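Long-range contacts in protein K7 (Vaccinia virus WR, PDB 3JRV), which binds the human RNA helicase DDX3 as a Bcl-2-like virulence factor, preventing IRF3 activation, and also blocks NF-kappa-B activation by binding TRAF6 and IRAK2: residues His93-Leu98 with Ile137-Leu142; Ile87-Val92 with Thr129-Asp134; Asp62-Tyr67 with Leu98-Gly103. All blocks are in the same frame, centred on the assembly; numbering follows the deposited sequence.

From the N terminus, interaction 3 comes first. It brings residues 62-67 of helix 60-68 against residues 98-103 of helix 95-114 and closes a loop that contains helix 70-80 and the segment 87-92. Interaction 2 joins that segment to residues 129-134, the end of helix 128-131 and the turn after it. Its loop holds all of helix 95-114. Interaction 1 joins residues 93-98 to residues 137-142, and its loop holds most of helix 95-114 and helix 128-131. All three loops cross, because the segments alternate along the chain. Helix 95-114 is thus tied to helices 60-68 and 134-148. Interactions 1 and 3 share Leu-98, on which Val-92 of interaction 2 packs.

Interaction 1: residues His93-Leu98 with Ile137-Leu142; sequences HDQESL and INILIL
Ile-139 sets its CG2 methyl across the side chain of Gln-95. The methyl lies 3.7 Å from Gln-95 CG and 3.6 Å from Gln-95 OE1, so it meets the aliphatic part and the amide end together. Gln-95 can do this because its chain is extended, with CG anti to the backbone N (chi1 179°) and CD carried straight on. The same methyl of Ile-139 also meets Leu-98, whose CD2 is 4.1 Å from Ile-139 CG2. These two side chains run antiparallel, one beside the other. Leu-98 CD2 then comes to 4.5 Å from Leu-140 CB, a looser touch.

The contact sets the first turn of helix 95-114 against helix 134-148 in the Bcl-2-like helical bundle. Asp-94 is the N-cap of helix 95-114. Its OD2 accepts from Ser-97 N at 3.0 Å, nearly straight at the hydrogen (169°), with the donor above the carboxylate plane. Deeper in, Leu-98 also packs on Met-132, and Leu-140 packs on Ile-26 and Ile-30 of helix 26-42.

On the exposed side a water bridges the two helices. It donates to Gln-95 OE1 and to Ile-139 O, at 2.8 Å from each. Gln-95 therefore has two roles: its carbon chain packs on an isoleucine methyl, while its amide oxygen is tied through water to that isoleucine's backbone carbonyl.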
loop_
_atom_site.group_PDB
_atom_site.type_symbol
_atom_site.label_atom_id
_atom_site.label_comp_id
_atom_site.label_asym_id
_atom_site.label_seq_id
_atom_site.Cartn_x
_atom_site.Cartn_y
_atom_site.Cartn_z
ATOM N N HIS A 93 -14.466 -5.603 -2.840
ATOM C CA HIS A 93 -15.634 -4.733 -2.962
ATOM C C HIS A 93 -16.252 -4.240 -1.658
ATOM O O HIS A 93 -17.437 -3.878 -1.635
ATOM C CB HIS A 93 -16.696 -5.435 -3.811
ATOM C CG HIS A 93 -16.249 -5.699 -5.213
ATOM N ND1 HIS A 93 -15.846 -4.692 -6.072
ATOM C CD2 HIS A 93 -16.150 -6.855 -5.910
ATOM C CE1 HIS A 93 -15.448 -5.230 -7.213
ATOM N NE2 HIS A 93 -15.629 -6.539 -7.141
ATOM N N ASP A 94 -15.503 -4.232 -0.560
ATOM C CA ASP A 94 -16.045 -3.699 0.679
ATOM C C ASP A 94 -14.908 -3.104 1.489
ATOM O O ASP A 94 -13.713 -3.391 1.205
ATOM C CB ASP A 94 -16.742 -4.803 1.487
ATOM C CG ASP A 94 -15.756 -5.894 1.969
ATOM O OD1 ASP A 94 -15.496 -6.883 1.229
ATOM O OD2 ASP A 94 -15.231 -5.765 3.085
ATOM N N GLN A 95 -15.255 -2.277 2.469
ATOM C CA GLN A 95 -14.235 -1.508 3.179
ATOM C C GLN A 95 -13.194 -2.425 3.854
ATOM O O GLN A 95 -11.990 -2.169 3.779
ATOM C CB GLN A 95 -14.888 -0.574 4.223
ATOM C CG GLN A 95 -13.911 0.241 5.010
ATOM C CD GLN A 95 -14.596 1.295 5.814
ATOM O OE1 GLN A 95 -15.413 2.062 5.277
ATOM N NE2 GLN A 95 -14.283 1.350 7.097
ATOM N N GLU A 96 -13.636 -3.448 4.574
ATOM C CA GLU A 96 -12.674 -4.233 5.345
ATOM C C GLU A 96 -11.723 -4.965 4.392
ATOM O O GLU A 96 -10.497 -4.987 4.629
ATOM C CB GLU A 96 -13.323 -5.265 6.275
ATOM C CG GLU A 96 -12.302 -5.904 7.247
ATOM C CD GLU A 96 -12.933 -6.904 8.265
ATOM O OE1 GLU A 96 -14.098 -7.327 8.040
ATOM O OE2 GLU A 96 -12.258 -7.288 9.269
ATOM N N SER A 97 -12.279 -5.547 3.334
ATOM C CA SER A 97 -11.473 -6.261 2.340
ATOM C C SER A 97 -10.501 -5.293 1.651
ATOM O O SER A 97 -9.330 -5.629 1.411
ATOM C CB SER A 97 -12.370 -6.957 1.302
ATOM O OG SER A 97 -11.559 -7.770 0.493
ATOM N N LEU A 98 -10.969 -4.078 1.360
ATOM C CA LEU A 98 -10.123 -3.101 0.684
ATOM C C LEU A 98 -8.931 -2.763 1.602
ATOM O O LEU A 98 -7.760 -2.712 1.138
ATOM C CB LEU A 98 -10.956 -1.848 0.357
ATOM C CG LEU A 98 -10.150 -0.635 -0.170
ATOM C CD1 LEU A 98 -9.488 -1.024 -1.515
ATOM C CD2 LEU A 98 -11.130 0.546 -0.355
ATOM N N ILE A 137 -12.251 3.989 -4.104
ATOM C CA ILE A 137 -11.689 5.338 -3.904
ATOM C C ILE A 137 -12.540 6.138 -2.930
ATOM O O ILE A 137 -12.021 6.736 -1.984
ATOM C CB ILE A 137 -11.536 6.095 -5.232
ATOM C CG1 ILE A 137 -10.443 5.418 -6.049
ATOM C CG2 ILE A 137 -11.249 7.600 -4.964
ATOM C CD1 ILE A 137 -10.336 5.986 -7.458
ATOM N N ASN A 138 -13.862 6.086 -3.124
ATOM C CA ASN A 138 -14.746 6.812 -2.230
ATOM C C ASN A 138 -14.738 6.272 -0.800
ATOM O O ASN A 138 -14.712 7.053 0.155
ATOM C CB ASN A 138 -16.150 6.840 -2.809
ATOM C CG ASN A 138 -16.240 7.811 -4.004
ATOM O OD1 ASN A 138 -15.392 8.717 -4.158
ATOM N ND2 ASN A 138 -17.220 7.610 -4.860
ATOM N N ILE A 139 -14.733 4.940 -0.665
ATOM C CA ILE A 139 -14.683 4.326 0.654
ATOM C C ILE A 139 -13.420 4.858 1.372
ATOM O O ILE A 139 -13.455 5.230 2.540
ATOM C CB ILE A 139 -14.636 2.795 0.559
ATOM C CG1 ILE A 139 -16.032 2.277 0.170
ATOM C CG2 ILE A 139 -14.184 2.181 1.920
ATOM C CD1 ILE A 139 -16.026 0.853 -0.294
ATOM N N LEU A 140 -12.290 4.780 0.686
ATOM C CA LEU A 140 -11.016 5.147 1.296
ATOM C C LEU A 140 -10.966 6.630 1.669
ATOM O O LEU A 140 -10.625 6.985 2.797
ATOM C CB LEU A 140 -9.849 4.764 0.390
ATOM C CG LEU A 140 -8.478 5.120 0.984
ATOM C CD1 LEU A 140 -8.278 4.478 2.360
ATOM C CD2 LEU A 140 -7.374 4.751 -0.005
ATOM N N ILE A 141 -11.344 7.503 0.747
ATOM C CA ILE A 141 -11.182 8.937 1.067
ATOM C C ILE A 141 -12.153 9.385 2.160
ATOM O O ILE A 141 -11.787 10.178 3.007
ATOM C CB ILE A 141 -11.278 9.854 -0.153
ATOM C CG1 ILE A 141 -10.822 11.257 0.254
ATOM C CG2 ILE A 141 -12.690 9.870 -0.736
ATOM C CD1 ILE A 141 -10.513 12.119 -0.972
ATOM N N LEU A 142 -13.364 8.818 2.185
ATOM C CA LEU A 142 -14.311 9.198 3.244
ATOM C C LEU A 142 -13.782 8.732 4.604
ATOM O O LEU A 142 -13.910 9.417 5.606
ATOM C CB LEU A 142 -15.707 8.590 2.972
ATOM C CG LEU A 142 -16.327 9.195 1.713
ATOM C CD1 LEU A 142 -17.615 8.506 1.327
ATOM C CD2 LEU A 142 -16.447 10.744 1.771
HETATM O O HOH W 1 -15.548 4.674 4.339
#

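Interaction 2: residues Ile87-Val92 with Thr129-Asp134; sequences INFTKV and TDLMTD
An Asx turn at Asn-88 begins the short 3-10 segment 89-90, which packs against the end of helix 128-131. Phe-89 and Leu-131 meet at the start of their side chains, with Phe-89 CB 4.0 Å from Leu-131 CB and 3.8 Å from Leu-131 N. The Leu-131 CB approaches the phenylalanine ring obliquely. Next to them, Thr-90 and Asp-130 run alongside each other with their ends on the same side. Here the methyl of Thr-90 does the touching: its CG2 is 3.7 Å from Asp-130 CG.

The turn is consistent with the methyl, not the hydroxyl, facing Asp-130. Asn-88 OD1 accepts from Thr-90 N at 3.0 Å and from Thr-90 OG1 at 2.6 Å, both from the same face of the amide. The second donor stands above the carbonyl plane. This grip holds OG1 between the backbone N and the carbonyl carbon (chi1 65°) and turns CG2 to the helix.

In the Bcl-2-like fold this loop leads from helix 70-80 to helix 95-114. Phe-89, Val-92 and Leu-131 all pack on Thr-101 of the latter. Phe-89 also packs on an aromatic side chain of the bound DDX3 peptide, and Thr-129 OG1 hydrogen-bonds an acidic side chain of it, so the contact borders the peptide site. At the buried end, the side chain of Leu-131 runs at an angle to Val-92, with Leu-131 CD1 3.8 Å from Val-92 CB.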
loop_
_atom_site.group_PDB
_atom_site.type_symbol
_atom_site.label_atom_id
_atom_site.label_comp_id
_atom_site.label_asym_id
_atom_site.label_seq_id
_atom_site.Cartn_x
_atom_site.Cartn_y
_atom_site.Cartn_z
ATOM N N ILE A 87 -4.668 -12.729 -3.838
ATOM C CA ILE A 87 -5.789 -11.784 -3.845
ATOM C C ILE A 87 -6.047 -11.270 -5.257
ATOM O O ILE A 87 -5.139 -10.763 -5.940
ATOM C CB ILE A 87 -5.517 -10.571 -2.917
ATOM N N ASN A 88 -7.277 -11.458 -5.715
ATOM C CA ASN A 88 -7.671 -10.967 -7.022
ATOM C C ASN A 88 -8.210 -9.549 -6.790
ATOM O O ASN A 88 -9.239 -9.384 -6.135
ATOM C CB ASN A 88 -8.783 -11.870 -7.585
ATOM C CG ASN A 88 -9.174 -11.510 -9.006
ATOM O OD1 ASN A 88 -9.187 -10.341 -9.382
ATOM N ND2 ASN A 88 -9.550 -12.518 -9.799
ATOM N N PHE A 89 -7.486 -8.522 -7.235
ATOM C CA PHE A 89 -7.945 -7.168 -6.938
ATOM C C PHE A 89 -9.347 -6.863 -7.464
ATOM O O PHE A 89 -10.041 -6.019 -6.866
ATOM C CB PHE A 89 -6.994 -6.096 -7.472
ATOM C CG PHE A 89 -5.621 -6.101 -6.848
ATOM C CD1 PHE A 89 -5.376 -6.638 -5.606
ATOM C CD2 PHE A 89 -4.591 -5.439 -7.504
ATOM C CE1 PHE A 89 -4.131 -6.490 -4.995
ATOM C CE2 PHE A 89 -3.330 -5.357 -6.940
ATOM C CZ PHE A 89 -3.107 -5.874 -5.686
ATOM N N THR A 90 -9.788 -7.581 -8.503
ATOM C CA THR A 90 -11.102 -7.289 -9.101
ATOM C C THR A 90 -12.245 -7.813 -8.244
ATOM O O THR A 90 -13.398 -7.500 -8.521
ATOM C CB THR A 90 -11.318 -7.895 -10.516
ATOM O OG1 THR A 90 -11.320 -9.332 -10.421
ATOM C CG2 THR A 90 -10.254 -7.419 -11.512
ATOM N N LYS A 91 -11.934 -8.559 -7.189
ATOM C CA LYS A 91 -12.965 -9.135 -6.323
ATOM C C LYS A 91 -13.080 -8.433 -4.969
ATOM O O LYS A 91 -13.769 -8.910 -4.046
ATOM C CB LYS A 91 -12.749 -10.652 -6.157
ATOM C CG LYS A 91 -12.549 -11.350 -7.494
ATOM C CD LYS A 91 -13.859 -11.490 -8.273
ATOM C CE LYS A 91 -13.720 -12.247 -9.613
ATOM N NZ LYS A 91 -13.084 -13.591 -9.508
ATOM N N VAL A 92 -12.424 -7.277 -4.856
ATOM C CA VAL A 92 -12.373 -6.556 -3.580
ATOM C C VAL A 92 -13.402 -5.429 -3.618
ATOM O O VAL A 92 -13.268 -4.463 -4.381
ATOM C CB VAL A 92 -10.947 -5.954 -3.328
ATOM C CG1 VAL A 92 -10.971 -5.092 -2.074
ATOM C CG2 VAL A 92 -9.934 -7.088 -3.123
ATOM N N THR A 129 -5.526 -0.093 -10.707
ATOM C CA THR A 129 -6.830 0.397 -11.206
ATOM C C THR A 129 -7.924 -0.677 -11.057
ATOM O O THR A 129 -9.130 -0.368 -11.002
ATOM C CB THR A 129 -6.776 0.913 -12.648
ATOM O OG1 THR A 129 -6.253 -0.096 -13.520
ATOM C CG2 THR A 129 -5.932 2.134 -12.743
ATOM N N ASP A 130 -7.526 -1.938 -10.937
ATOM C CA ASP A 130 -8.504 -3.003 -10.641
ATOM C C ASP A 130 -8.982 -2.898 -9.182
ATOM O O ASP A 130 -10.156 -3.139 -8.872
ATOM C CB ASP A 130 -7.922 -4.410 -10.888
ATOM C CG ASP A 130 -7.836 -4.793 -12.364
ATOM O OD1 ASP A 130 -8.472 -4.133 -13.218
ATOM O OD2 ASP A 130 -7.107 -5.782 -12.661
ATOM N N LEU A 131 -8.078 -2.520 -8.284
ATOM C CA LEU A 131 -8.370 -2.418 -6.865
ATOM C C LEU A 131 -9.144 -1.139 -6.592
ATOM O O LEU A 131 -10.175 -1.153 -5.865
ATOM C CB LEU A 131 -7.061 -2.395 -6.061
ATOM C CG LEU A 131 -7.223 -2.366 -4.535
ATOM C CD1 LEU A 131 -8.019 -3.573 -3.999
ATOM C CD2 LEU A 131 -5.878 -2.292 -3.837
HETATM N N MSE A 132 -8.663 -0.038 -7.166
HETATM C CA MSE A 132 -9.178 1.282 -6.796
HETATM C C MSE A 132 -10.264 1.678 -7.792
HETATM O O MSE A 132 -10.133 2.651 -8.538
HETATM C CB MSE A 132 -8.041 2.324 -6.764
HETATM C CG MSE A 132 -6.976 2.051 -5.658
HETATM SE SE MSE A 132 -7.541 1.509 -3.820
HETATM C CE MSE A 132 -8.634 3.048 -3.400
ATOM N N THR A 133 -11.372 0.940 -7.765
ATOM C CA THR A 133 -12.600 1.349 -8.474
ATOM C C THR A 133 -13.079 2.671 -7.887
ATOM O O THR A 133 -12.708 3.033 -6.758
ATOM C CB THR A 133 -13.737 0.330 -8.218
ATOM O OG1 THR A 133 -13.960 0.195 -6.804
ATOM C CG2 THR A 133 -13.363 -1.039 -8.753
ATOM N N ASP A 134 -14.031 3.320 -8.557
ATOM C CA ASP A 134 -14.572 4.572 -7.988
ATOM C C ASP A 134 -15.185 4.353 -6.598
ATOM O O ASP A 134 -15.000 5.165 -5.691
ATOM C CB ASP A 134 -15.585 5.201 -8.956
ATOM C CG ASP A 134 -14.925 5.950 -10.103
ATOM O OD1 ASP A 134 -13.792 6.437 -9.915
ATOM O OD2 ASP A 134 -15.535 6.047 -11.202
#

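Interaction 3: residues Asp62-Tyr67 with Leu98-Gly103; sequences DVAIRY and LFATIG
Tyr-67 has CG anti to the backbone N (chi1 -173°), which carries its ring out from helix 60-68 to the methyl of Ala-100. Val-63 has CG1 in the same relation to its own backbone N. One turn before Tyr-67 in its own helix, it reaches the same part of helix 95-114. Ala-100 CB lies 3.7 Å from both CB and CG of Tyr-67, so the methyl sits by the root of the ring and approaches it obliquely. Val-63 CG1 touches two neighbours: it is 3.6 Å from Ala-100 N and 3.9 Å from Phe-99 CB.

Small residues set the spacing. Ala-64 CB rests 3.5 Å from Ala-100 O and 4.1 Å from Gly-103 C. The CA atoms of Ala-64 and Ala-100 are only 3.9 Å apart. Gly-103 has no side chain, and Ala-64 CB sits directly against its backbone. The axes of the two short helical segments approach to 7.4 Å, and their N-to-C directions make an angle of 112°. The close approach is consistent with the small residues at the crossing.

The contact joins two crossing helices of the Bcl-2-like bundle. Phe-99 turns its ring away from residues 62-67. That ring stacks with Phe-60 and meets Phe-143 with the planes at about 60°. It also touches Leu-140 of helix 134-148. At the other border, Tyr-67 OH makes a weak hydrogen bond with Ser-97 OG.

Between the two segments the contact is apolar packing of methyls, an aromatic ring and backbone. Its closeness rests on alanine and glycine, and its hold comes from shape rather than from charge.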
loop_
_atom_site.group_PDB
_atom_site.type_symbol
_atom_site.label_atom_id
_atom_site.label_comp_id
_atom_site.label_asym_id
_atom_site.label_seq_id
_atom_site.Cartn_x
_atom_site.Cartn_y
_atom_site.Cartn_z
ATOM N N ASP A 62 -2.801 -3.818 10.688
ATOM C CA ASP A 62 -3.635 -4.468 11.707
ATOM C C ASP A 62 -4.925 -4.964 11.094
ATOM O O ASP A 62 -5.430 -6.003 11.517
ATOM C CB ASP A 62 -4.030 -3.529 12.849
ATOM C CG ASP A 62 -2.863 -3.107 13.707
ATOM O OD1 ASP A 62 -1.770 -3.707 13.552
ATOM O OD2 ASP A 62 -3.035 -2.124 14.500
ATOM N N VAL A 63 -5.486 -4.208 10.146
ATOM C CA VAL A 63 -6.729 -4.657 9.510
ATOM C C VAL A 63 -6.484 -5.944 8.751
ATOM O O VAL A 63 -7.291 -6.876 8.810
ATOM C CB VAL A 63 -7.322 -3.614 8.520
ATOM C CG1 VAL A 63 -8.513 -4.232 7.735
ATOM C CG2 VAL A 63 -7.688 -2.305 9.247
ATOM N N ALA A 64 -5.340 -6.025 8.070
ATOM C CA ALA A 64 -4.997 -7.245 7.332
ATOM C C ALA A 64 -4.822 -8.415 8.283
ATOM O O ALA A 64 -5.313 -9.528 8.014
ATOM C CB ALA A 64 -3.727 -7.035 6.499
ATOM N N ILE A 65 -4.154 -8.172 9.411
ATOM C CA ILE A 65 -4.008 -9.232 10.420
ATOM C C ILE A 65 -5.350 -9.707 10.985
ATOM O O ILE A 65 -5.613 -10.932 11.089
ATOM C CB ILE A 65 -3.103 -8.770 11.577
ATOM C CG1 ILE A 65 -1.671 -8.605 11.092
ATOM C CG2 ILE A 65 -3.212 -9.753 12.788
ATOM C CD1 ILE A 65 -0.817 -7.792 12.112
ATOM N N ARG A 66 -6.220 -8.760 11.331
ATOM C CA ARG A 66 -7.573 -9.128 11.779
ATOM C C ARG A 66 -8.295 -9.965 10.732
ATOM O O ARG A 66 -9.022 -10.908 11.094
ATOM C CB ARG A 66 -8.420 -7.889 12.068
ATOM C CG ARG A 66 -8.299 -7.242 13.420
ATOM C CD ARG A 66 -9.240 -6.011 13.515
ATOM N NE ARG A 66 -8.620 -4.963 14.317
ATOM C CZ ARG A 66 -8.046 -3.856 13.850
ATOM N NH1 ARG A 66 -8.161 -3.500 12.572
ATOM N NH2 ARG A 66 -7.443 -3.035 14.705
ATOM N N TYR A 67 -8.136 -9.609 9.451
ATOM C CA TYR A 67 -8.973 -10.135 8.347
ATOM C C TYR A 67 -8.504 -11.543 7.979
ATOM O O TYR A 67 -9.333 -12.454 7.802
ATOM C CB TYR A 67 -8.843 -9.201 7.134
ATOM C CG TYR A 67 -9.760 -9.499 5.949
ATOM C CD1 TYR A 67 -11.092 -9.141 5.986
ATOM C CD2 TYR A 67 -9.289 -10.180 4.835
ATOM C CE1 TYR A 67 -11.941 -9.430 4.906
ATOM C CE2 TYR A 67 -10.108 -10.435 3.738
ATOM C CZ TYR A 67 -11.433 -10.079 3.791
ATOM O OH TYR A 67 -12.228 -10.326 2.688
ATOM N N LEU A 98 -10.969 -4.078 1.360
ATOM C CA LEU A 98 -10.123 -3.101 0.684
ATOM C C LEU A 98 -8.931 -2.763 1.602
ATOM O O LEU A 98 -7.760 -2.712 1.138
ATOM C CB LEU A 98 -10.956 -1.848 0.357
ATOM C CG LEU A 98 -10.150 -0.635 -0.170
ATOM C CD1 LEU A 98 -9.488 -1.024 -1.515
ATOM C CD2 LEU A 98 -11.130 0.546 -0.355
ATOM N N PHE A 99 -9.225 -2.418 2.858
ATOM C CA PHE A 99 -8.158 -2.007 3.795
ATOM C C PHE A 99 -7.207 -3.159 4.068
ATOM O O PHE A 99 -5.991 -2.951 4.163
ATOM C CB PHE A 99 -8.674 -1.398 5.106
ATOM C CG PHE A 99 -9.492 -0.140 4.942
ATOM C CD1 PHE A 99 -9.612 0.495 3.709
ATOM C CD2 PHE A 99 -10.092 0.429 6.065
ATOM C CE1 PHE A 99 -10.395 1.699 3.580
ATOM C CE2 PHE A 99 -10.884 1.625 5.957
ATOM C CZ PHE A 99 -10.995 2.264 4.723
ATOM N N ALA A 100 -7.741 -4.377 4.199
ATOM C CA ALA A 100 -6.878 -5.567 4.364
ATOM C C ALA A 100 -5.970 -5.733 3.164
ATOM O O ALA A 100 -4.805 -6.122 3.313
ATOM C CB ALA A 100 -7.732 -6.803 4.530
ATOM N N THR A 101 -6.477 -5.457 1.968
ATOM C CA THR A 101 -5.700 -5.699 0.740
ATOM C C THR A 101 -4.573 -4.661 0.667
ATOM O O THR A 101 -3.438 -4.992 0.321
ATOM C CB THR A 101 -6.584 -5.606 -0.525
ATOM O OG1 THR A 101 -7.597 -6.612 -0.448
ATOM C CG2 THR A 101 -5.800 -5.831 -1.852
ATOM N N ILE A 102 -4.876 -3.398 0.968
ATOM C CA ILE A 102 -3.802 -2.400 1.052
ATOM C C ILE A 102 -2.759 -2.804 2.102
ATOM O O ILE A 102 -1.539 -2.666 1.859
ATOM C CB ILE A 102 -4.403 -0.979 1.346
ATOM C CG1 ILE A 102 -5.282 -0.585 0.157
ATOM C CG2 ILE A 102 -3.273 0.033 1.616
ATOM C CD1 ILE A 102 -6.183 0.615 0.473
ATOM N N GLY A 103 -3.221 -3.236 3.281
ATOM C CA GLY A 103 -2.344 -3.749 4.342
ATOM C C GLY A 103 -1.452 -4.873 3.829
ATOM O O GLY A 103 -0.247 -4.906 4.181
#